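Local coordinates for protein fatty acid amide hydrolase (Candida albicans, PDB 6KVR) that probably hydrolyses monocarboxylic acid amides to the carboxylate and ammonium, as a member of the amidase signature family of serine hydrolases, at residues 252-260 against 481-489; 492-503 against 536-547. One frame throughout, in Å; residues are numbered along the deposited sequence.

Following the chain from the N terminus, strand 248-253 leads into the glycine-rich loop 254-258, and contact 1 closes when helix 482-490 returns to this loop, the nearest ends of the two segments being 221 positions apart. Contact 2 opens just downstream, where the chain leaves that helix for strand 494-499, and closes when strand 540-546 comes back beside it in the same mixed sheet, the nearest segment ends 33 positions apart. The two loops follow one another in series, neither nesting nor crossing. They touch nevertheless: Gln-544 of contact 2 meets Arg-259 and the backbone of Tyr-483 of contact 1, tying the loop with the predicted nucleophile and helix 482-490 to the central sheet.

Contact 1. Residues 252-260 against 481-489; sequences SDIGGSIRA and WSYTSLWNI
Asp-253 swings its carboxylate beside its own carbonyl carbon (chi1 -168°), where it meets Asn-488; that residue points its CB at the loop, and chi1 -65° sets its amide beside Gly-255 N. This is the nucleophile loop of the amidase signature fold, whose Ser-cisSer-Lys triad is predicted to comprise Ser-257, Ser-233 and Lys-158; Ile-254 to Ser-257 are predicted to bind substrate. Asn-488 ND2 donates to Asp-253 OD1 at 3.0 Å, almost straight and within the amide plane, although the amide and carboxylate planes are turned 33° apart. A water accepts from the same ND2 and donates to Asp-253 O, so the amide nitrogen serves side chain and backbone of one residue. The other carboxylate oxygen, OD2, takes the backbone N of Ile-258 from above its plane and that of Arg-259 nearly head-on, and forms a salt bridge at 2.6 Å to Arg-259 NH1. That anchors the turn holding Ser-257. The bent Arg-259 chain slides past Thr-484, whose CG2 lies 3.8 Å above one guanidinium face; NH2 makes a weak bond to Thr-484 O, while NE goes to Gln-544. Both glycines lie close against the helix: Gly-255 CA is 3.9 Å from Trp-481 CE3, and Gly-256 CA 3.6 Å from Thr-484 CB. From the first turn of the helix, Thr-484 OG1 donates to Gly-255 O at 2.6 Å, tilted from the carbonyl plane.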
loop_
_atom_site.group_PDB
_atom_site.type_symbol
_atom_site.label_atom_id
_atom_site.label_comp_id
_atom_site.label_asym_id
_atom_site.label_seq_id
_atom_site.Cartn_x
_atom_site.Cartn_y
_atom_site.Cartn_z
ATOM N N SER A 252 4.868 17.643 -4.253
ATOM C CA SER A 252 4.371 16.577 -3.406
ATOM C C SER A 252 3.047 17.039 -2.814
ATOM O O SER A 252 2.741 18.236 -2.796
ATOM C CB SER A 252 5.370 16.228 -2.300
ATOM O OG SER A 252 5.521 17.337 -1.423
ATOM N N ASP A 253 2.251 16.083 -2.335
ATOM C CA ASP A 253 0.855 16.377 -2.000
ATOM C C ASP A 253 0.437 15.442 -0.868
ATOM O O ASP A 253 0.265 14.235 -1.051
ATOM C CB ASP A 253 -0.057 16.253 -3.217
ATOM C CG ASP A 253 -1.476 16.832 -2.985
ATOM O OD1 ASP A 253 -2.148 16.440 -1.998
ATOM O OD2 ASP A 253 -1.942 17.658 -3.825
ATOM N N ILE A 254 0.414 16.006 0.312
ATOM C CA ILE A 254 -0.436 15.617 1.409
ATOM C C ILE A 254 -1.296 16.857 1.601
ATOM O O ILE A 254 -0.823 17.982 1.364
ATOM C CB ILE A 254 0.420 15.267 2.651
ATOM C CG1 ILE A 254 -0.098 14.030 3.397
ATOM C CG2 ILE A 254 0.567 16.457 3.594
ATOM C CD1 ILE A 254 0.855 13.532 4.533
ATOM N N GLY A 255 -2.571 16.674 1.910
ATOM C CA GLY A 255 -3.435 17.833 2.161
ATOM C C GLY A 255 -3.775 18.734 0.982
ATOM O O GLY A 255 -4.671 19.590 1.124
ATOM N N GLY A 256 -3.101 18.613 -0.161
ATOM C CA GLY A 256 -3.439 19.446 -1.306
ATOM C C GLY A 256 -2.272 20.199 -1.914
ATOM O O GLY A 256 -2.472 21.100 -2.732
ATOM N N SER A 257 -1.044 19.833 -1.545
ATOM C CA SER A 257 0.117 20.648 -1.883
ATOM C C SER A 257 0.542 20.562 -3.359
ATOM O O SER A 257 1.480 21.270 -3.721
ATOM C CB SER A 257 1.293 20.274 -0.974
ATOM O OG SER A 257 0.900 20.347 0.395
ATOM N N ILE A 258 -0.068 19.736 -4.207
ATOM C CA ILE A 258 0.082 19.871 -5.666
ATOM C C ILE A 258 -1.112 20.587 -6.272
ATOM O O ILE A 258 -0.963 21.553 -7.022
ATOM C CB ILE A 258 0.281 18.500 -6.347
ATOM C CG1 ILE A 258 1.648 17.895 -6.037
ATOM C CG2 ILE A 258 0.113 18.645 -7.859
ATOM C CD1 ILE A 258 1.767 16.439 -6.490
ATOM N N ARG A 259 -2.312 20.125 -5.938
ATOM C CA ARG A 259 -3.515 20.621 -6.596
ATOM C C ARG A 259 -3.802 22.079 -6.267
ATOM O O ARG A 259 -4.206 22.835 -7.154
ATOM C CB ARG A 259 -4.664 19.714 -6.217
ATOM C CG ARG A 259 -4.170 18.339 -6.508
ATOM C CD ARG A 259 -5.185 17.306 -6.529
ATOM N NE ARG A 259 -6.048 17.261 -5.371
ATOM C CZ ARG A 259 -5.672 16.989 -4.133
ATOM N NH1 ARG A 259 -4.405 16.880 -3.808
ATOM N NH2 ARG A 259 -6.605 16.773 -3.215
ATOM N N ALA A 260 -3.597 22.504 -5.004
ATOM C CA ALA A 260 -3.913 23.892 -4.658
ATOM C C ALA A 260 -2.997 24.885 -5.355
ATOM O O ALA A 260 -3.520 25.806 -6.010
ATOM C CB ALA A 260 -3.906 24.088 -3.138
ATOM N N TRP A 481 -8.606 23.216 4.508
ATOM C CA TRP A 481 -8.133 22.315 3.459
ATOM C C TRP A 481 -9.189 21.289 2.994
ATOM O O TRP A 481 -8.853 20.370 2.229
ATOM C CB TRP A 481 -6.909 21.544 3.950
ATOM C CG TRP A 481 -5.726 22.345 4.392
ATOM C CD1 TRP A 481 -5.618 23.709 4.479
ATOM C CD2 TRP A 481 -4.471 21.811 4.837
ATOM N NE1 TRP A 481 -4.367 24.054 4.943
ATOM C CE2 TRP A 481 -3.645 22.909 5.173
ATOM C CE3 TRP A 481 -3.965 20.509 4.978
ATOM C CZ2 TRP A 481 -2.331 22.748 5.620
ATOM C CZ3 TRP A 481 -2.660 20.349 5.435
ATOM C CH2 TRP A 481 -1.858 21.470 5.746
ATOM N N SER A 482 -10.440 21.404 3.449
ATOM C CA SER A 482 -11.378 20.291 3.294
ATOM C C SER A 482 -11.544 19.862 1.835
ATOM O O SER A 482 -11.728 18.664 1.562
ATOM C CB SER A 482 -12.740 20.660 3.899
ATOM O OG SER A 482 -13.302 21.776 3.224
ATOM N N TYR A 483 -11.450 20.804 0.884
ATOM C CA TYR A 483 -11.727 20.475 -0.510
ATOM C C TYR A 483 -10.618 19.634 -1.139
ATOM O O TYR A 483 -10.893 18.843 -2.053
ATOM C CB TYR A 483 -11.989 21.763 -1.308
ATOM C CG TYR A 483 -13.418 22.235 -1.121
ATOM C CD1 TYR A 483 -14.464 21.650 -1.832
ATOM C CD2 TYR A 483 -13.734 23.204 -0.172
ATOM C CE1 TYR A 483 -15.777 22.058 -1.632
ATOM C CE2 TYR A 483 -15.034 23.614 0.037
ATOM C CZ TYR A 483 -16.051 23.045 -0.694
ATOM O OH TYR A 483 -17.343 23.460 -0.477
ATOM N N THR A 484 -9.375 19.759 -0.665
ATOM C CA THR A 484 -8.295 18.895 -1.147
ATOM C C THR A 484 -8.018 17.724 -0.217
ATOM O O THR A 484 -7.734 16.614 -0.690
ATOM C CB THR A 484 -6.986 19.668 -1.329
ATOM O OG1 THR A 484 -6.763 20.510 -0.188
ATOM C CG2 THR A 484 -6.986 20.497 -2.628
ATOM N N SER A 485 -8.103 17.939 1.099
ATOM C CA SER A 485 -7.695 16.888 2.018
ATOM C C SER A 485 -8.615 15.676 1.945
ATOM O O SER A 485 -8.189 14.576 2.308
ATOM C CB SER A 485 -7.624 17.424 3.452
ATOM O OG SER A 485 -8.908 17.751 3.949
ATOM N N LEU A 486 -9.851 15.849 1.465
ATOM C CA LEU A 486 -10.750 14.708 1.289
ATOM C C LEU A 486 -10.131 13.647 0.385
ATOM O O LEU A 486 -10.191 12.448 0.682
ATOM C CB LEU A 486 -12.085 15.177 0.709
ATOM C CG LEU A 486 -13.071 14.078 0.314
ATOM C CD1 LEU A 486 -13.516 13.279 1.550
ATOM C CD2 LEU A 486 -14.281 14.626 -0.499
ATOM N N TRP A 487 -9.544 14.065 -0.734
ATOM C CA TRP A 487 -8.958 13.095 -1.649
ATOM C C TRP A 487 -7.616 12.547 -1.161
ATOM O O TRP A 487 -7.132 11.550 -1.722
ATOM C CB TRP A 487 -8.840 13.723 -3.051
ATOM C CG TRP A 487 -10.155 14.363 -3.399
ATOM C CD1 TRP A 487 -10.410 15.692 -3.512
ATOM C CD2 TRP A 487 -11.419 13.691 -3.609
ATOM N NE1 TRP A 487 -11.740 15.895 -3.803
ATOM C CE2 TRP A 487 -12.382 14.684 -3.862
ATOM C CE3 TRP A 487 -11.821 12.350 -3.616
ATOM C CZ2 TRP A 487 -13.726 14.384 -4.116
ATOM C CZ3 TRP A 487 -13.164 12.050 -3.878
ATOM C CH2 TRP A 487 -14.098 13.064 -4.115
ATOM N N ASN A 488 -7.021 13.137 -0.116
ATOM C CA ASN A 488 -5.849 12.505 0.483
ATOM C C ASN A 488 -6.244 11.339 1.379
ATOM O O ASN A 488 -5.597 10.287 1.349
ATOM C CB ASN A 488 -5.038 13.515 1.286
ATOM C CG ASN A 488 -4.431 14.589 0.408
ATOM O OD1 ASN A 488 -4.913 15.715 0.378
ATOM N ND2 ASN A 488 -3.391 14.236 -0.334
ATOM N N ILE A 489 -7.298 11.499 2.182
ATOM C CA ILE A 489 -7.666 10.387 3.050
ATOM C C ILE A 489 -8.313 9.273 2.227
ATOM O O ILE A 489 -8.100 8.096 2.510
ATOM C CB ILE A 489 -8.553 10.853 4.232
ATOM C CG1 ILE A 489 -8.761 9.702 5.211
ATOM C CG2 ILE A 489 -9.915 11.378 3.765
ATOM C CD1 ILE A 489 -9.598 10.069 6.448
HETATM O O HOH W 1 -1.465 12.139 -0.440
#

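Contact 2. Residues 492-503 against 536-547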
loop_
_atom_site.group_PDB
_atom_site.type_symbol
_atom_site.label_atom_id
_atom_site.label_comp_id
_atom_site.label_asym_id
_atom_site.label_seq_id
_atom_site.Cartn_x
_atom_site.Cartn_y
_atom_site.Cartn_z
ATOM N N PHE A 492 -7.751 9.051 -3.719
ATOM C CA PHE A 492 -8.223 8.962 -5.101
ATOM C C PHE A 492 -7.337 9.813 -6.004
ATOM O O PHE A 492 -6.982 10.940 -5.636
ATOM C CB PHE A 492 -9.675 9.452 -5.238
ATOM C CG PHE A 492 -10.734 8.476 -4.729
ATOM C CD1 PHE A 492 -10.403 7.403 -3.922
ATOM C CD2 PHE A 492 -12.072 8.649 -5.082
ATOM C CE1 PHE A 492 -11.377 6.515 -3.455
ATOM C CE2 PHE A 492 -13.055 7.761 -4.633
ATOM C CZ PHE A 492 -12.700 6.688 -3.811
ATOM N N PRO A 493 -6.945 9.351 -7.194
ATOM C CA PRO A 493 -6.157 10.217 -8.081
ATOM C C PRO A 493 -7.004 11.407 -8.526
ATOM O O PRO A 493 -8.169 11.248 -8.911
ATOM C CB PRO A 493 -5.786 9.294 -9.248
ATOM C CG PRO A 493 -6.867 8.257 -9.266
ATOM C CD PRO A 493 -7.340 8.087 -7.841
ATOM N N THR A 494 -6.429 12.608 -8.417
ATOM C CA THR A 494 -7.181 13.840 -8.606
ATOM C C THR A 494 -6.389 14.813 -9.466
ATOM O O THR A 494 -5.264 15.201 -9.121
ATOM C CB THR A 494 -7.525 14.476 -7.252
ATOM O OG1 THR A 494 -8.266 13.538 -6.467
ATOM C CG2 THR A 494 -8.361 15.763 -7.441
ATOM N N LEU A 495 -6.996 15.232 -10.569
ATOM C CA LEU A 495 -6.420 16.242 -11.446
ATOM C C LEU A 495 -6.953 17.611 -11.052
ATOM O O LEU A 495 -8.169 17.807 -10.951
ATOM C CB LEU A 495 -6.760 15.936 -12.906
ATOM C CG LEU A 495 -6.529 17.013 -13.974
ATOM C CD1 LEU A 495 -5.049 17.239 -14.194
ATOM C CD2 LEU A 495 -7.198 16.612 -15.294
ATOM N N SER A 496 -6.048 18.552 -10.820
ATOM C CA SER A 496 -6.405 19.961 -10.692
ATOM C C SER A 496 -6.166 20.620 -12.048
ATOM O O SER A 496 -5.043 20.583 -12.565
ATOM C CB SER A 496 -5.580 20.633 -9.594
ATOM O OG SER A 496 -5.946 21.993 -9.431
ATOM N N PHE A 497 -7.220 21.191 -12.638
ATOM C CA PHE A 497 -7.149 21.717 -14.000
ATOM C C PHE A 497 -7.761 23.114 -14.091
ATOM O O PHE A 497 -8.791 23.389 -13.468
ATOM C CB PHE A 497 -7.850 20.761 -15.003
ATOM C CG PHE A 497 -9.365 20.752 -14.906
ATOM C CD1 PHE A 497 -10.021 19.894 -14.028
ATOM C CD2 PHE A 497 -10.131 21.587 -15.713
ATOM C CE1 PHE A 497 -11.410 19.877 -13.948
ATOM C CE2 PHE A 497 -11.514 21.586 -15.638
ATOM C CZ PHE A 497 -12.158 20.725 -14.758
ATOM N N GLN A 498 -7.123 23.993 -14.875
ATOM C CA GLN A 498 -7.678 25.324 -15.132
ATOM C C GLN A 498 -8.956 25.240 -15.963
ATOM O O GLN A 498 -9.041 24.474 -16.928
ATOM C CB GLN A 498 -6.664 26.204 -15.858
ATOM C CG GLN A 498 -5.535 26.685 -14.977
ATOM C CD GLN A 498 -6.035 27.333 -13.702
ATOM O OE1 GLN A 498 -6.939 28.171 -13.726
ATOM N NE2 GLN A 498 -5.444 26.947 -12.571
ATOM N N THR A 499 -9.953 26.037 -15.586
ATOM C CA THR A 499 -11.205 26.105 -16.328
ATOM C C THR A 499 -11.183 27.125 -17.464
ATOM O O THR A 499 -12.070 27.080 -18.322
ATOM C CB THR A 499 -12.363 26.452 -15.386
ATOM O OG1 THR A 499 -12.164 27.769 -14.862
ATOM C CG2 THR A 499 -12.419 25.474 -14.243
ATOM N N GLY A 500 -10.195 28.020 -17.506
ATOM C CA GLY A 500 -10.214 29.151 -18.416
ATOM C C GLY A 500 -11.026 30.327 -17.920
ATOM O O GLY A 500 -11.140 31.334 -18.633
ATOM N N ILE A 501 -11.592 30.229 -16.718
ATOM C CA ILE A 501 -12.353 31.302 -16.097
ATOM C C ILE A 501 -11.472 32.016 -15.083
ATOM O O ILE A 501 -10.616 31.397 -14.429
ATOM C CB ILE A 501 -13.633 30.749 -15.446
ATOM C CG1 ILE A 501 -14.560 30.245 -16.550
ATOM C CG2 ILE A 501 -14.328 31.833 -14.612
ATOM C CD1 ILE A 501 -15.584 29.262 -16.093
ATOM N N PHE A 502 -11.656 33.332 -14.978
ATOM C CA PHE A 502 -10.932 34.163 -14.033
ATOM C C PHE A 502 -11.940 34.949 -13.222
ATOM O O PHE A 502 -13.030 35.274 -13.709
ATOM C CB PHE A 502 -9.952 35.095 -14.758
ATOM C CG PHE A 502 -8.893 34.354 -15.525
ATOM C CD1 PHE A 502 -9.208 33.692 -16.714
ATOM C CD2 PHE A 502 -7.593 34.273 -15.041
ATOM C CE1 PHE A 502 -8.239 32.980 -17.423
ATOM C CE2 PHE A 502 -6.609 33.573 -15.752
ATOM C CZ PHE A 502 -6.939 32.920 -16.944
ATOM N N GLN A 503 -11.589 35.228 -11.973
ATOM C CA GLN A 503 -12.466 36.045 -11.157
ATOM C C GLN A 503 -12.709 37.388 -11.847
ATOM O O GLN A 503 -11.817 37.954 -12.493
ATOM C CB GLN A 503 -11.874 36.252 -9.768
ATOM C CG GLN A 503 -12.824 36.925 -8.777
ATOM C CD GLN A 503 -12.584 38.421 -8.662
ATOM O OE1 GLN A 503 -11.878 39.020 -9.478
ATOM N NE2 GLN A 503 -13.170 39.033 -7.634
ATOM N N PHE A 536 -9.331 40.280 -4.965
ATOM C CA PHE A 536 -8.940 39.004 -5.549
ATOM C C PHE A 536 -9.021 39.059 -7.073
ATOM O O PHE A 536 -9.305 38.043 -7.715
ATOM C CB PHE A 536 -9.819 37.849 -5.025
ATOM C CG PHE A 536 -9.603 37.511 -3.567
ATOM C CD1 PHE A 536 -8.588 36.644 -3.182
ATOM C CD2 PHE A 536 -10.434 38.041 -2.586
ATOM C CE1 PHE A 536 -8.387 36.325 -1.844
ATOM C CE2 PHE A 536 -10.240 37.731 -1.242
ATOM C CZ PHE A 536 -9.218 36.866 -0.868
ATOM N N VAL A 537 -8.743 40.229 -7.661
ATOM C CA VAL A 537 -9.104 40.504 -9.053
ATOM C C VAL A 537 -8.403 39.556 -10.018
ATOM O O VAL A 537 -7.169 39.444 -10.024
ATOM C CB VAL A 537 -8.756 41.957 -9.417
ATOM C CG1 VAL A 537 -9.131 42.222 -10.870
ATOM C CG2 VAL A 537 -9.427 42.959 -8.460
ATOM N N GLY A 538 -9.188 38.916 -10.890
ATOM C CA GLY A 538 -8.627 38.224 -12.028
ATOM C C GLY A 538 -7.917 36.928 -11.711
ATOM O O GLY A 538 -7.242 36.382 -12.596
ATOM N N ALA A 539 -8.059 36.418 -10.483
ATOM C CA ALA A 539 -7.411 35.167 -10.089
ATOM C C ALA A 539 -8.002 33.989 -10.855
ATOM O O ALA A 539 -9.223 33.876 -10.977
ATOM C CB ALA A 539 -7.578 34.926 -8.593
ATOM N N PRO A 540 -7.171 33.071 -11.338
ATOM C CA PRO A 540 -7.700 31.910 -12.062
ATOM C C PRO A 540 -8.511 30.995 -11.154
ATOM O O PRO A 540 -8.295 30.931 -9.939
ATOM C CB PRO A 540 -6.440 31.205 -12.578
ATOM C CG PRO A 540 -5.339 31.677 -11.713
ATOM C CD PRO A 540 -5.699 33.067 -11.253
ATOM N N VAL A 541 -9.481 30.305 -11.757
ATOM C CA VAL A 541 -10.260 29.274 -11.076
ATOM C C VAL A 541 -9.847 27.919 -11.629
ATOM O O VAL A 541 -10.024 27.649 -12.825
ATOM C CB VAL A 541 -11.773 29.453 -11.244
ATOM C CG1 VAL A 541 -12.463 28.284 -10.561
ATOM C CG2 VAL A 541 -12.243 30.751 -10.640
ATOM N N GLY A 542 -9.316 27.064 -10.769
ATOM C CA GLY A 542 -9.031 25.682 -11.132
ATOM C C GLY A 542 -9.900 24.746 -10.319
ATOM O O GLY A 542 -10.179 25.016 -9.150
ATOM N N LEU A 543 -10.317 23.648 -10.939
ATOM C CA LEU A 543 -11.221 22.692 -10.313
ATOM C C LEU A 543 -10.571 21.311 -10.280
ATOM O O LEU A 543 -9.583 21.055 -10.974
ATOM C CB LEU A 543 -12.558 22.634 -11.069
ATOM C CG LEU A 543 -13.451 23.877 -11.158
ATOM C CD1 LEU A 543 -14.630 23.596 -12.087
ATOM C CD2 LEU A 543 -13.956 24.333 -9.781
ATOM N N GLN A 544 -11.156 20.401 -9.497
ATOM C CA GLN A 544 -10.612 19.062 -9.317
ATOM C C GLN A 544 -11.468 18.008 -10.008
ATOM O O GLN A 544 -12.701 18.022 -9.904
ATOM C CB GLN A 544 -10.499 18.702 -7.838
ATOM C CG GLN A 544 -9.498 19.539 -7.104
ATOM C CD GLN A 544 -9.306 19.028 -5.698
ATOM O OE1 GLN A 544 -8.245 18.505 -5.369
ATOM N NE2 GLN A 544 -10.346 19.133 -4.874
ATOM N N LEU A 545 -10.796 17.076 -10.676
ATOM C CA LEU A 545 -11.402 15.876 -11.248
ATOM C C LEU A 545 -10.768 14.645 -10.597
ATOM O O LEU A 545 -9.580 14.368 -10.798
ATOM C CB LEU A 545 -11.220 15.869 -12.763
ATOM C CG LEU A 545 -12.089 14.906 -13.579
ATOM C CD1 LEU A 545 -13.507 15.431 -13.778
ATOM C CD2 LEU A 545 -11.405 14.692 -14.913
ATOM N N SER A 546 -11.553 13.907 -9.818
ATOM C CA SER A 546 -11.084 12.726 -9.102
ATOM C C SER A 546 -11.644 11.444 -9.717
ATOM O O SER A 546 -12.837 11.366 -10.023
ATOM C CB SER A 546 -11.495 12.782 -7.631
ATOM O OG SER A 546 -11.145 14.025 -7.073
ATOM N N GLY A 547 -10.787 10.430 -9.865
ATOM C CA GLY A 547 -11.189 9.123 -10.328
ATOM C C GLY A 547 -11.026 8.055 -9.259
ATOM O O GLY A 547 -10.547 8.308 -8.157
#
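Thr-494 and Ser-546 face each other across neighbouring strands with their hydroxyls meeting, OG1 to OG at 3.0 Å, a bond in which either may donate. The CG2 branch of Thr-494, turned anti to the backbone N, meets the Gln-544 chain at a slant, 3.4 Å from its OE1, and also lies near Ser-546 OG. Gln-544 extends beyond CG on this same face, where Trp-487 of helix 482-490 packs against it; its OE1 accepts from Arg-259 NE, and its NE2 donates to Tyr-483 O and Pro-466 O. On the other face, Phe-497 has CG between the backbone N and the carbonyl carbon (chi1 72°), which lays the ring over the partner strand, with CE1 4.1 Å from Leu-543 CB and 4.2 Å from Leu-545 CB. Leu-495 and Phe-497 also meet helix 552-565 there. These residues belong to adjacent antiparallel strands in the central mixed sheet of the amidase fold, paired by reciprocal backbone bonds at Leu-495 with Leu-545 and at Phe-497 with Leu-543. Between Gln-498 and Phe-502 the register slips by two in a beta bulge. There Val-541 O is gripped twice by Thr-499, through N and OG1, and OG1 also accepts from Ile-501 N in an ST turn. Past the bulge, the Phe-502 ring turns its edge to Gly-538 O, 3.2 Å from CD2, while CE2 touches Pro-540 CB. In Gln-503, bent at chi2, OE1 accepts from Gly-538 N of the type II turn at 3.0 Å; NE2 bonds Pro-533 O and Tyr-531 OH.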